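Local coordinates for protein putative malic enzyme ((S)-malate:NAD+ oxidoreductase (decarboxylating)) (Streptococcus pyogenes, PDB 2A9F) that probably catalyses the NAD-dependent oxidative decarboxylation of (S)-malate, using a divalent metal ion, magnesium or manganese by preference, at residues V28-K33 with S37-P42; A96-A101 with L323-I328; L112-T117 with I121-A126; V189-N194 with R205-A210. One frame throughout, in Å; residues are numbered along the deposited sequence.

Contact 1: residues V28-K33 with S37-P42; sequences VDIKTK and SIAYTP
Two aliphatic side chains from the loop after strand 22-26 converge on the methyl group of Ala39, in the last turn of helix 33-39. Ile30 brings CG2 to within 3.9 Å of Ala39 CB, and CG1 of Val28 lies 4.1 Å from the same carbon. With chi1 at 44°, CG1 of Ile30 is wedged between the backbone N and the carbonyl carbon, which leaves CG2 anti to the carbonyl carbon and facing Ala39. Ala39 CB points back at the loop and is buried, although most of the surrounding contact lies at the surface.

Polar contacts cluster where the helix begins. Ser37 N makes a weak bond to Lys33 O, 3.2 Å long and bent to 129° at the hydrogen. The Ser37 hydroxyl also lies beside that carbonyl, but its hydrogen-bond partner is His34 O. Thr32 is the N-cap, its OG1 accepting from Asp35 N.

Val28 packs against Gln14 of the second subunit, and Tyr40, the predicted proton donor, packs against Leu98 of that subunit, consistent with an active site built from both chains. Between these two segments the chemistry amounts to dispersion contacts at one end and a weak helical bond at the other, with the Thr32 cap adding a polar tie at the helix start.

Contact 2: residues A96-A101 with L323-I328; sequences AALFKA and LAFPGI
A chi1 of 66° places CG of Phe325 between its backbone N and carbonyl carbon and turns the ring toward helix 85-102, where Phe99, with chi1 at an unusual -100°, swings its own ring across to meet it. The two rings are inclined at 48°, too oblique for a stack and too flat for an edge-to-face pair, and their centroids are 5.2 Å apart. CD1 of Phe325 sits over one face of the Phe99 ring, displaced toward its rim and 3.9 Å from Phe99 CZ. The backbone joins in as well, since Phe325 O approaches Phe99 CE2 at 3.7 Å. Leu98 comes to the other aromatic from its edge: its CD1 lies in the plane of the Phe325 ring, 3.9 Å from Phe325 CZ, while its CB rests near the same end of that ring.

Helix 85-102 lies in the N-terminal malic enzyme region, whereas helix 325-335, which starts at Phe325 after the N-cap Ala324, belongs to the sequence of the NAD-binding region, and the contact therefore bridges two parts of the enzyme. Phe325 also touches Lys95, the predicted proton acceptor, and its side chain lies about 8 Å from a bound magnesium ion. The ring of Phe329 meets Phe99 edge-to-face, and Leu98 packs on Leu36 of the second subunit.

Contact 3: residues L112-T117 with I121-A126; sequences LDTKDT and ISIVKA
Leu112 and Ile123 meet tip to tip in the first half of a beta-alpha-beta crossover, in which the chain leaves strand 106-111 of the parallel four-stranded sheet, packs helix 117-127 against it and goes on to strand 133-136. The packing is tight here: Leu112 CD2 lies 3.5 Å from Ile123 CG2, and the nearly eclipsed chi1 of Leu112, 5°, may reflect strain or the limits of the model at this resolution. Other parts of the structure also cover this pair: Leu112 rests on Ile71 of the neighbouring strand 67-72 and on Leu127 of the second subunit, while Ile123 packs against its own counterpart in that subunit.

Thr114 makes a looser approach. Its OG1 and CG2 are both 4.1 Å from Ile123 CD1, so the isoleucine tip meets the fork of the threonine without close contact. Beyond it the loop turns to solvent, with Asp113, Lys115 and Asp116 exposed. Asp116 serves as the N-cap of the helix, its OD2 accepting from Glu119 N.

The first helical turn closes with a well-formed bond from Ile121 N to Thr117 O, 3.1 Å long and 170° at the hydrogen. On the flank facing helix 143-154, the Thr117 and Ile121 side chains pass at an angle, with Thr117 CG2 4.1 Å from Ile121 CG2, and that same isoleucine methyl is pressed to 3.0 Å from Thr117 O.

Contact 4: residues V189-N194 with R205-A210; sequences VSIVVN and RKLLAA
Ser190 OG is gripped by two backbone groups, Ile261 N and Ala259 O, and the next residue, Ile191, turns its side chain toward Leu207 of helix 198-210. The two side chains reach for each other tip to tip. The closest approach is made by Ile191 CG2, 3.5 Å from Leu207 CD1; further out along the isoleucine, its CD1 lies 3.8 Å from Leu207 CD2. Both leucine methyls are thus engaged by the branches of a single isoleucine. With chi1 at -54°, Ile191 holds CG2 anti to its backbone N and CG1 anti to its carbonyl carbon, which spreads the two branches over the leucine tip.

Strand 190-194 and helix 198-210 are the first two elements of a beta-alpha-beta unit completed by strand 214-219, the opening of the Rossmann-type NAD-binding fold. The turn and the first residues of the helix carry Gly195, Gly197 and Gly200, a spacing consistent with the dinucleotide-binding GxGxxG motif. Two residues along the strand from Ile191, Val193 points to the same side and makes a looser contact, its CG2 lying 4.2 Å from Leu207 CD1. Leu207 packs in addition on Leu172 and Ile175 of helix 162-180, while backbone bonds to Lys214 and Thr216 tie Ile191 to the adjoining strand.

Overall arrangement
Contacts 1, 2 and 4 mark out the length of the subunit: contact 1 lies near one end, its centre 31 Å from that of contact 2, and contact 4 lies beyond the chain's centre, 55 Å from contact 1. Contact 3, centred 24 Å from contact 2, joins a loop and helix beside strand 106-111, outermost within this chain in the four-stranded sheet; contact 4 belongs to the six-stranded one. Contact 1 comes first in sequence. Contact 2 pairs a helix of the N-terminal region with one of the NAD-binding region and so ties the two together; contacts 3 and 4 follow one another between its segments. Contacts 1, 2 and 3 touch the second subunit; contact 4 does not.

Contact 1: residues V28-K33 with S37-P42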
loop_
_atom_site.group_PDB
_atom_site.type_symbol
_atom_site.label_atom_id
_atom_site.label_comp_id
_atom_site.label_asym_id
_atom_site.label_seq_id
_atom_site.Cartn_x
_atom_site.Cartn_y
_atom_site.Cartn_z
ATOM N N VAL A 28 -5.786 13.826 -10.536
ATOM C CA VAL A 28 -6.017 13.945 -11.966
ATOM C C VAL A 28 -7.531 13.943 -12.243
ATOM O O VAL A 28 -8.321 13.491 -11.420
ATOM C CB VAL A 28 -5.313 12.764 -12.698
ATOM C CG1 VAL A 28 -6.065 12.366 -13.944
ATOM C CG2 VAL A 28 -3.900 13.158 -13.032
ATOM N N ASP A 29 -7.943 14.458 -13.404
ATOM C CA ASP A 29 -9.324 14.487 -13.764
ATOM C C ASP A 29 -9.853 13.099 -14.060
ATOM O O ASP A 29 -9.173 12.331 -14.739
ATOM C CB ASP A 29 -9.450 15.424 -14.956
ATOM C CG ASP A 29 -10.288 16.640 -14.591
ATOM O OD1 ASP A 29 -11.316 16.461 -13.899
ATOM O OD2 ASP A 29 -9.919 17.767 -14.980
ATOM N N ILE A 30 -11.036 12.735 -13.566
ATOM C CA ILE A 30 -11.574 11.392 -13.808
ATOM C C ILE A 30 -13.092 11.254 -13.823
ATOM O O ILE A 30 -13.601 10.163 -13.587
ATOM C CB ILE A 30 -11.070 10.372 -12.750
ATOM C CG1 ILE A 30 -11.150 11.001 -11.363
ATOM C CG2 ILE A 30 -9.668 9.878 -13.078
ATOM C CD1 ILE A 30 -10.682 10.085 -10.299
ATOM N N LYS A 31 -13.818 12.329 -14.106
ATOM C CA LYS A 31 -15.282 12.251 -14.111
ATOM C C LYS A 31 -15.915 11.875 -15.463
ATOM O O LYS A 31 -17.113 11.591 -15.518
ATOM C CB LYS A 31 -15.893 13.585 -13.655
ATOM C CG LYS A 31 -15.061 14.394 -12.656
ATOM C CD LYS A 31 -15.616 15.824 -12.533
ATOM C CE LYS A 31 -14.643 16.779 -11.828
ATOM N NZ LYS A 31 -15.204 18.166 -11.683
ATOM N N THR A 32 -15.127 11.855 -16.539
ATOM C CA THR A 32 -15.678 11.566 -17.862
ATOM C C THR A 32 -14.989 10.524 -18.730
ATOM O O THR A 32 -13.825 10.187 -18.532
ATOM C CB THR A 32 -15.711 12.825 -18.735
ATOM O OG1 THR A 32 -14.377 13.133 -19.169
ATOM C CG2 THR A 32 -16.296 14.006 -17.963
ATOM N N LYS A 33 -15.730 10.049 -19.727
ATOM C CA LYS A 33 -15.231 9.080 -20.689
ATOM C C LYS A 33 -13.928 9.631 -21.301
ATOM O O LYS A 33 -13.012 8.874 -21.641
ATOM C CB LYS A 33 -16.270 8.874 -21.797
ATOM C CG LYS A 33 -16.000 7.693 -22.727
ATOM C CD LYS A 33 -16.526 6.380 -22.145
ATOM C CE LYS A 33 -18.040 6.213 -22.373
ATOM N NZ LYS A 33 -18.868 7.331 -21.814
ATOM N N SER A 37 -10.074 7.976 -20.654
ATOM C CA SER A 37 -9.293 7.519 -21.797
ATOM C C SER A 37 -7.867 8.027 -21.679
ATOM O O SER A 37 -6.978 7.616 -22.419
ATOM C CB SER A 37 -9.924 7.990 -23.111
ATOM O OG SER A 37 -10.174 9.385 -23.112
ATOM N N ILE A 38 -7.665 8.918 -20.723
ATOM C CA ILE A 38 -6.369 9.505 -20.468
ATOM C C ILE A 38 -5.769 8.884 -19.200
ATOM O O ILE A 38 -4.606 8.462 -19.192
ATOM C CB ILE A 38 -6.514 11.032 -20.305
ATOM C CG1 ILE A 38 -6.982 11.639 -21.633
ATOM C CG2 ILE A 38 -5.200 11.646 -19.843
ATOM C CD1 ILE A 38 -7.212 13.135 -21.592
ATOM N N ALA A 39 -6.569 8.809 -18.138
ATOM C CA ALA A 39 -6.112 8.239 -16.875
ATOM C C ALA A 39 -6.115 6.719 -16.874
ATOM O O ALA A 39 -5.436 6.109 -16.057
ATOM C CB ALA A 39 -6.968 8.759 -15.711
ATOM N N TYR A 40 -6.863 6.098 -17.784
ATOM C CA TYR A 40 -6.908 4.640 -17.819
ATOM C C TYR A 40 -6.919 3.993 -19.206
ATOM O O TYR A 40 -6.390 4.538 -20.173
ATOM C CB TYR A 40 -8.106 4.129 -16.991
ATOM C CG TYR A 40 -7.982 2.673 -16.588
ATOM C CD1 TYR A 40 -6.874 2.222 -15.860
ATOM C CD2 TYR A 40 -8.923 1.730 -17.009
ATOM C CE1 TYR A 40 -6.698 0.871 -15.574
ATOM C CE2 TYR A 40 -8.762 0.377 -16.732
ATOM C CZ TYR A 40 -7.644 -0.051 -16.020
ATOM O OH TYR A 40 -7.450 -1.398 -15.805
ATOM N N THR A 41 -7.525 2.812 -19.262
ATOM C CA THR A 41 -7.657 1.953 -20.440
ATOM C C THR A 41 -6.888 2.276 -21.722
ATOM O O THR A 41 -5.869 1.629 -21.998
ATOM C CB THR A 41 -9.148 1.719 -20.791
ATOM O OG1 THR A 41 -9.844 1.237 -19.634
ATOM C CG2 THR A 41 -9.276 0.678 -21.895
ATOM N N PRO A 42 -7.344 3.257 -22.534
ATOM C CA PRO A 42 -6.562 3.509 -23.758
ATOM C C PRO A 42 -5.185 4.179 -23.583
ATOM O O PRO A 42 -4.152 3.510 -23.668
ATOM C CB PRO A 42 -7.525 4.322 -24.620
ATOM C CG PRO A 42 -8.283 5.108 -23.603
ATOM C CD PRO A 42 -8.548 4.112 -22.485
#

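Contact 2: residues A96-A101 with L323-I328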
loop_
_atom_site.group_PDB
_atom_site.type_symbol
_atom_site.label_atom_id
_atom_site.label_comp_id
_atom_site.label_asym_id
_atom_site.label_seq_id
_atom_site.Cartn_x
_atom_site.Cartn_y
_atom_site.Cartn_z
ATOM N N ALA A 96 1.344 7.871 9.051
ATOM C CA ALA A 96 1.279 8.288 7.656
ATOM C C ALA A 96 0.609 9.647 7.496
ATOM O O ALA A 96 0.914 10.393 6.556
ATOM C CB ALA A 96 0.547 7.239 6.806
ATOM N N ALA A 97 -0.296 9.989 8.397
ATOM C CA ALA A 97 -0.946 11.290 8.278
ATOM C C ALA A 97 0.069 12.395 8.616
ATOM O O ALA A 97 -0.058 13.540 8.138
ATOM C CB ALA A 97 -2.165 11.377 9.196
ATOM N N LEU A 98 1.077 12.054 9.423
ATOM C CA LEU A 98 2.096 13.018 9.777
ATOM C C LEU A 98 2.995 13.237 8.583
ATOM O O LEU A 98 3.359 14.377 8.266
ATOM C CB LEU A 98 2.918 12.534 10.966
ATOM C CG LEU A 98 2.097 12.327 12.245
ATOM C CD1 LEU A 98 3.030 12.021 13.389
ATOM C CD2 LEU A 98 1.265 13.566 12.560
ATOM N N PHE A 99 3.338 12.139 7.913
ATOM C CA PHE A 99 4.201 12.177 6.735
ATOM C C PHE A 99 3.661 13.187 5.727
ATOM O O PHE A 99 4.414 13.898 5.064
ATOM C CB PHE A 99 4.238 10.803 6.072
ATOM C CG PHE A 99 5.455 9.987 6.395
ATOM C CD1 PHE A 99 5.371 8.902 7.263
ATOM C CD2 PHE A 99 6.682 10.290 5.818
ATOM C CE1 PHE A 99 6.500 8.125 7.554
ATOM C CE2 PHE A 99 7.815 9.527 6.101
ATOM C CZ PHE A 99 7.723 8.436 6.976
ATOM N N LYS A 100 2.341 13.241 5.615
ATOM C CA LYS A 100 1.713 14.150 4.690
ATOM C C LYS A 100 1.556 15.548 5.266
ATOM O O LYS A 100 1.795 16.528 4.566
ATOM C CB LYS A 100 0.334 13.626 4.266
ATOM C CG LYS A 100 -0.280 14.404 3.093
ATOM C CD LYS A 100 0.596 14.251 1.840
ATOM C CE LYS A 100 0.041 14.986 0.619
ATOM N NZ LYS A 100 -1.301 14.511 0.176
ATOM N N ALA A 101 1.151 15.655 6.528
ATOM C CA ALA A 101 0.943 16.971 7.136
ATOM C C ALA A 101 2.219 17.817 7.359
ATOM O O ALA A 101 2.242 19.009 7.066
ATOM C CB ALA A 101 0.176 16.813 8.441
ATOM N N LEU A 323 10.320 15.465 14.597
ATOM C CA LEU A 323 11.223 16.430 13.958
ATOM C C LEU A 323 12.207 15.800 12.977
ATOM O O LEU A 323 13.038 16.503 12.412
ATOM C CB LEU A 323 12.047 17.154 15.016
ATOM C CG LEU A 323 11.250 17.821 16.121
ATOM C CD1 LEU A 323 12.158 18.090 17.303
ATOM C CD2 LEU A 323 10.635 19.097 15.581
ATOM N N ALA A 324 12.133 14.486 12.776
ATOM C CA ALA A 324 13.081 13.845 11.883
ATOM C C ALA A 324 12.551 13.046 10.702
ATOM O O ALA A 324 12.971 13.282 9.573
ATOM C CB ALA A 324 14.049 12.973 12.694
ATOM N N PHE A 325 11.643 12.103 10.929
ATOM C CA PHE A 325 11.189 11.292 9.801
ATOM C C PHE A 325 10.527 12.014 8.639
ATOM O O PHE A 325 10.579 11.542 7.507
ATOM C CB PHE A 325 10.332 10.100 10.276
ATOM C CG PHE A 325 9.021 10.468 10.906
ATOM C CD1 PHE A 325 7.905 10.750 10.113
ATOM C CD2 PHE A 325 8.873 10.445 12.293
ATOM C CE1 PHE A 325 6.661 10.994 10.703
ATOM C CE2 PHE A 325 7.641 10.685 12.888
ATOM C CZ PHE A 325 6.532 10.958 12.097
ATOM N N PRO A 326 9.900 13.164 8.889
ATOM C CA PRO A 326 9.290 13.822 7.737
ATOM C C PRO A 326 10.353 14.373 6.786
ATOM O O PRO A 326 10.420 13.988 5.619
ATOM C CB PRO A 326 8.451 14.925 8.374
ATOM C CG PRO A 326 8.042 14.325 9.657
ATOM C CD PRO A 326 9.319 13.671 10.139
ATOM N N GLY A 327 11.190 15.261 7.304
ATOM C CA GLY A 327 12.232 15.877 6.490
ATOM C C GLY A 327 13.206 14.943 5.796
ATOM O O GLY A 327 13.572 15.173 4.635
ATOM N N ILE A 328 13.615 13.885 6.497
ATOM C CA ILE A 328 14.565 12.924 5.959
ATOM C C ILE A 328 14.074 12.211 4.709
ATOM O O ILE A 328 14.844 12.010 3.764
ATOM C CB ILE A 328 14.939 11.871 7.016
ATOM C CG1 ILE A 328 15.413 12.568 8.288
ATOM C CG2 ILE A 328 16.052 10.961 6.484
ATOM C CD1 ILE A 328 15.736 11.621 9.389
#

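Contact 3: residues L112-T117 with I121-A126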
loop_
_atom_site.group_PDB
_atom_site.type_symbol
_atom_site.label_atom_id
_atom_site.label_comp_id
_atom_site.label_asym_id
_atom_site.label_seq_id
_atom_site.Cartn_x
_atom_site.Cartn_y
_atom_site.Cartn_z
ATOM N N LEU A 112 1.524 -6.392 8.129
ATOM C CA LEU A 112 1.484 -7.788 7.690
ATOM C C LEU A 112 1.478 -8.740 8.878
ATOM O O LEU A 112 2.153 -8.480 9.880
ATOM C CB LEU A 112 2.686 -8.095 6.801
ATOM C CG LEU A 112 3.772 -7.026 6.606
ATOM C CD1 LEU A 112 5.106 -7.525 7.127
ATOM C CD2 LEU A 112 3.894 -6.720 5.137
ATOM N N ASP A 113 0.706 -9.823 8.800
ATOM C CA ASP A 113 0.708 -10.782 9.911
ATOM C C ASP A 113 1.674 -11.925 9.614
ATOM O O ASP A 113 1.313 -12.931 9.015
ATOM C CB ASP A 113 -0.690 -11.354 10.210
ATOM C CG ASP A 113 -1.281 -12.116 9.040
ATOM O OD1 ASP A 113 -2.243 -12.893 9.247
ATOM O OD2 ASP A 113 -0.782 -11.929 7.909
ATOM N N THR A 114 2.921 -11.721 10.018
ATOM C CA THR A 114 3.978 -12.698 9.857
ATOM C C THR A 114 5.030 -12.147 10.787
ATOM O O THR A 114 5.306 -10.943 10.752
ATOM C CB THR A 114 4.590 -12.722 8.439
ATOM O OG1 THR A 114 5.408 -11.559 8.248
ATOM C CG2 THR A 114 3.519 -12.756 7.384
ATOM N N LYS A 115 5.600 -13.000 11.627
ATOM C CA LYS A 115 6.635 -12.557 12.551
ATOM C C LYS A 115 7.945 -13.208 12.129
ATOM O O LYS A 115 8.985 -13.060 12.785
ATOM C CB LYS A 115 6.288 -12.973 13.976
ATOM C CG LYS A 115 4.974 -12.430 14.472
ATOM C CD LYS A 115 4.845 -12.669 15.950
ATOM C CE LYS A 115 3.632 -11.996 16.497
ATOM N NZ LYS A 115 2.431 -12.636 15.953
ATOM N N ASP A 116 7.873 -13.947 11.028
ATOM C CA ASP A 116 9.029 -14.633 10.476
ATOM C C ASP A 116 9.924 -13.590 9.790
ATOM O O ASP A 116 9.560 -13.046 8.751
ATOM C CB ASP A 116 8.548 -15.688 9.463
ATOM C CG ASP A 116 9.668 -16.589 8.969
ATOM O OD1 ASP A 116 10.126 -17.461 9.749
ATOM O OD2 ASP A 116 10.088 -16.416 7.799
ATOM N N THR A 117 11.081 -13.311 10.378
ATOM C CA THR A 117 12.020 -12.338 9.824
ATOM C C THR A 117 12.258 -12.559 8.340
ATOM O O THR A 117 12.097 -11.658 7.523
ATOM C CB THR A 117 13.396 -12.416 10.529
ATOM O OG1 THR A 117 13.275 -11.928 11.868
ATOM C CG2 THR A 117 14.433 -11.588 9.793
ATOM N N ILE A 121 11.342 -9.567 5.330
ATOM C CA ILE A 121 12.282 -8.856 4.467
ATOM C C ILE A 121 11.992 -9.229 3.031
ATOM O O ILE A 121 12.173 -8.430 2.126
ATOM C CB ILE A 121 13.783 -9.146 4.840
ATOM C CG1 ILE A 121 14.415 -10.141 3.874
ATOM C CG2 ILE A 121 13.886 -9.673 6.256
ATOM C CD1 ILE A 121 15.013 -9.503 2.619
ATOM N N SER A 122 11.485 -10.433 2.832
ATOM C CA SER A 122 11.167 -10.903 1.495
ATOM C C SER A 122 9.860 -10.328 0.948
ATOM O O SER A 122 9.684 -10.223 -0.275
ATOM C CB SER A 122 11.125 -12.426 1.501
ATOM O OG SER A 122 12.409 -12.921 1.847
ATOM N N ILE A 123 8.953 -9.958 1.857
ATOM C CA ILE A 123 7.656 -9.365 1.487
ATOM C C ILE A 123 7.879 -7.934 1.012
ATOM O O ILE A 123 7.398 -7.526 -0.047
ATOM C CB ILE A 123 6.679 -9.322 2.696
ATOM C CG1 ILE A 123 5.920 -10.648 2.805
ATOM C CG2 ILE A 123 5.704 -8.150 2.549
ATOM C CD1 ILE A 123 5.377 -10.915 4.185
ATOM N N VAL A 124 8.612 -7.180 1.824
ATOM C CA VAL A 124 8.936 -5.797 1.534
ATOM C C VAL A 124 9.779 -5.683 0.273
ATOM O O VAL A 124 9.534 -4.814 -0.560
ATOM C CB VAL A 124 9.698 -5.172 2.707
ATOM C CG1 VAL A 124 10.358 -3.877 2.281
ATOM C CG2 VAL A 124 8.740 -4.949 3.863
ATOM N N LYS A 125 10.765 -6.561 0.121
ATOM C CA LYS A 125 11.608 -6.504 -1.065
ATOM C C LYS A 125 10.706 -6.621 -2.303
ATOM O O LYS A 125 10.939 -5.988 -3.331
ATOM C CB LYS A 125 12.652 -7.635 -1.034
ATOM C CG LYS A 125 14.057 -7.194 -1.414
ATOM C CD LYS A 125 15.097 -8.270 -1.092
ATOM C CE LYS A 125 14.880 -9.524 -1.932
ATOM N NZ LYS A 125 15.696 -10.679 -1.474
ATOM N N ALA A 126 9.658 -7.423 -2.191
ATOM C CA ALA A 126 8.751 -7.598 -3.309
ATOM C C ALA A 126 7.856 -6.363 -3.512
ATOM O O ALA A 126 7.353 -6.124 -4.615
ATOM C CB ALA A 126 7.913 -8.847 -3.091
#

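Contact 4: residues V189-N194 with R205-A210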
loop_
_atom_site.group_PDB
_atom_site.type_symbol
_atom_site.label_atom_id
_atom_site.label_comp_id
_atom_site.label_asym_id
_atom_site.label_seq_id
_atom_site.Cartn_x
_atom_site.Cartn_y
_atom_site.Cartn_z
ATOM N N VAL A 189 34.373 17.280 24.132
ATOM C CA VAL A 189 33.425 16.646 25.028
ATOM C C VAL A 189 33.684 15.181 25.345
ATOM O O VAL A 189 34.090 14.399 24.485
ATOM C CB VAL A 189 31.978 16.791 24.496
ATOM C CG1 VAL A 189 31.484 18.229 24.690
ATOM C CG2 VAL A 189 31.931 16.409 23.027
ATOM N N SER A 190 33.455 14.834 26.607
ATOM C CA SER A 190 33.598 13.471 27.088
ATOM C C SER A 190 32.161 12.959 27.142
ATOM O O SER A 190 31.382 13.339 28.022
ATOM C CB SER A 190 34.219 13.461 28.483
ATOM O OG SER A 190 33.398 14.161 29.393
ATOM N N ILE A 191 31.828 12.099 26.185
ATOM C CA ILE A 191 30.488 11.544 26.028
ATOM C C ILE A 191 30.367 10.075 26.454
ATOM O O ILE A 191 31.043 9.200 25.900
ATOM C CB ILE A 191 30.062 11.673 24.543
ATOM C CG1 ILE A 191 30.190 13.129 24.090
ATOM C CG2 ILE A 191 28.659 11.164 24.352
ATOM C CD1 ILE A 191 29.884 13.360 22.626
ATOM N N VAL A 192 29.491 9.818 27.428
ATOM C CA VAL A 192 29.245 8.462 27.930
ATOM C C VAL A 192 27.912 7.907 27.414
ATOM O O VAL A 192 26.864 8.469 27.707
ATOM C CB VAL A 192 29.179 8.433 29.474
ATOM C CG1 VAL A 192 28.679 7.067 29.937
ATOM C CG2 VAL A 192 30.543 8.720 30.075
ATOM N N VAL A 193 27.948 6.806 26.668
ATOM C CA VAL A 193 26.725 6.190 26.143
ATOM C C VAL A 193 26.376 4.868 26.849
ATOM O O VAL A 193 27.138 3.909 26.810
ATOM C CB VAL A 193 26.839 5.902 24.620
ATOM C CG1 VAL A 193 25.629 5.099 24.145
ATOM C CG2 VAL A 193 26.929 7.207 23.849
ATOM N N ASN A 194 25.216 4.815 27.490
ATOM C CA ASN A 194 24.807 3.595 28.175
ATOM C C ASN A 194 23.950 2.735 27.257
ATOM O O ASN A 194 22.795 3.044 27.006
ATOM C CB ASN A 194 24.026 3.930 29.443
ATOM C CG ASN A 194 24.027 2.795 30.445
ATOM O OD1 ASN A 194 22.986 2.431 30.986
ATOM N ND2 ASN A 194 25.206 2.231 30.706
ATOM N N ARG A 205 28.313 5.359 16.640
ATOM C CA ARG A 205 28.921 5.536 15.320
ATOM C C ARG A 205 28.581 6.930 14.817
ATOM O O ARG A 205 29.443 7.651 14.305
ATOM C CB ARG A 205 28.404 4.511 14.312
ATOM C CG ARG A 205 29.066 3.154 14.381
ATOM C CD ARG A 205 28.866 2.543 15.740
ATOM N NE ARG A 205 29.237 1.132 15.774
ATOM C CZ ARG A 205 28.509 0.156 15.238
ATOM N NH1 ARG A 205 27.361 0.436 14.624
ATOM N NH2 ARG A 205 28.930 -1.099 15.329
ATOM N N LYS A 206 27.318 7.307 14.972
ATOM C CA LYS A 206 26.874 8.622 14.542
ATOM C C LYS A 206 27.688 9.708 15.223
ATOM O O LYS A 206 28.202 10.604 14.553
ATOM C CB LYS A 206 25.385 8.805 14.831
ATOM C CG LYS A 206 24.500 8.023 13.881
ATOM C CD LYS A 206 23.039 8.123 14.271
ATOM C CE LYS A 206 22.210 7.212 13.393
ATOM N NZ LYS A 206 22.733 5.812 13.424
ATOM N N LEU A 207 27.811 9.634 16.546
ATOM C CA LEU A 207 28.600 10.626 17.279
ATOM C C LEU A 207 30.030 10.783 16.738
ATOM O O LEU A 207 30.507 11.891 16.519
ATOM C CB LEU A 207 28.680 10.256 18.747
ATOM C CG LEU A 207 27.599 10.818 19.646
ATOM C CD1 LEU A 207 27.790 10.251 21.041
ATOM C CD2 LEU A 207 27.683 12.337 19.662
ATOM N N LEU A 208 30.717 9.675 16.519
ATOM C CA LEU A 208 32.080 9.764 16.022
ATOM C C LEU A 208 32.085 10.417 14.650
ATOM O O LEU A 208 32.936 11.261 14.360
ATOM C CB LEU A 208 32.723 8.375 15.984
ATOM C CG LEU A 208 32.904 7.806 17.397
ATOM C CD1 LEU A 208 33.698 6.501 17.342
ATOM C CD2 LEU A 208 33.611 8.834 18.281
ATOM N N ALA A 209 31.111 10.039 13.825
ATOM C CA ALA A 209 30.961 10.582 12.479
ATOM C C ALA A 209 30.588 12.062 12.538
ATOM O O ALA A 209 30.899 12.830 11.632
ATOM C CB ALA A 209 29.887 9.810 11.730
ATOM N N ALA A 210 29.927 12.456 13.620
ATOM C CA ALA A 210 29.500 13.834 13.789
ATOM C C ALA A 210 30.625 14.725 14.266
ATOM O O ALA A 210 30.506 15.945 14.228
ATOM C CB ALA A 210 28.340 13.901 14.761
#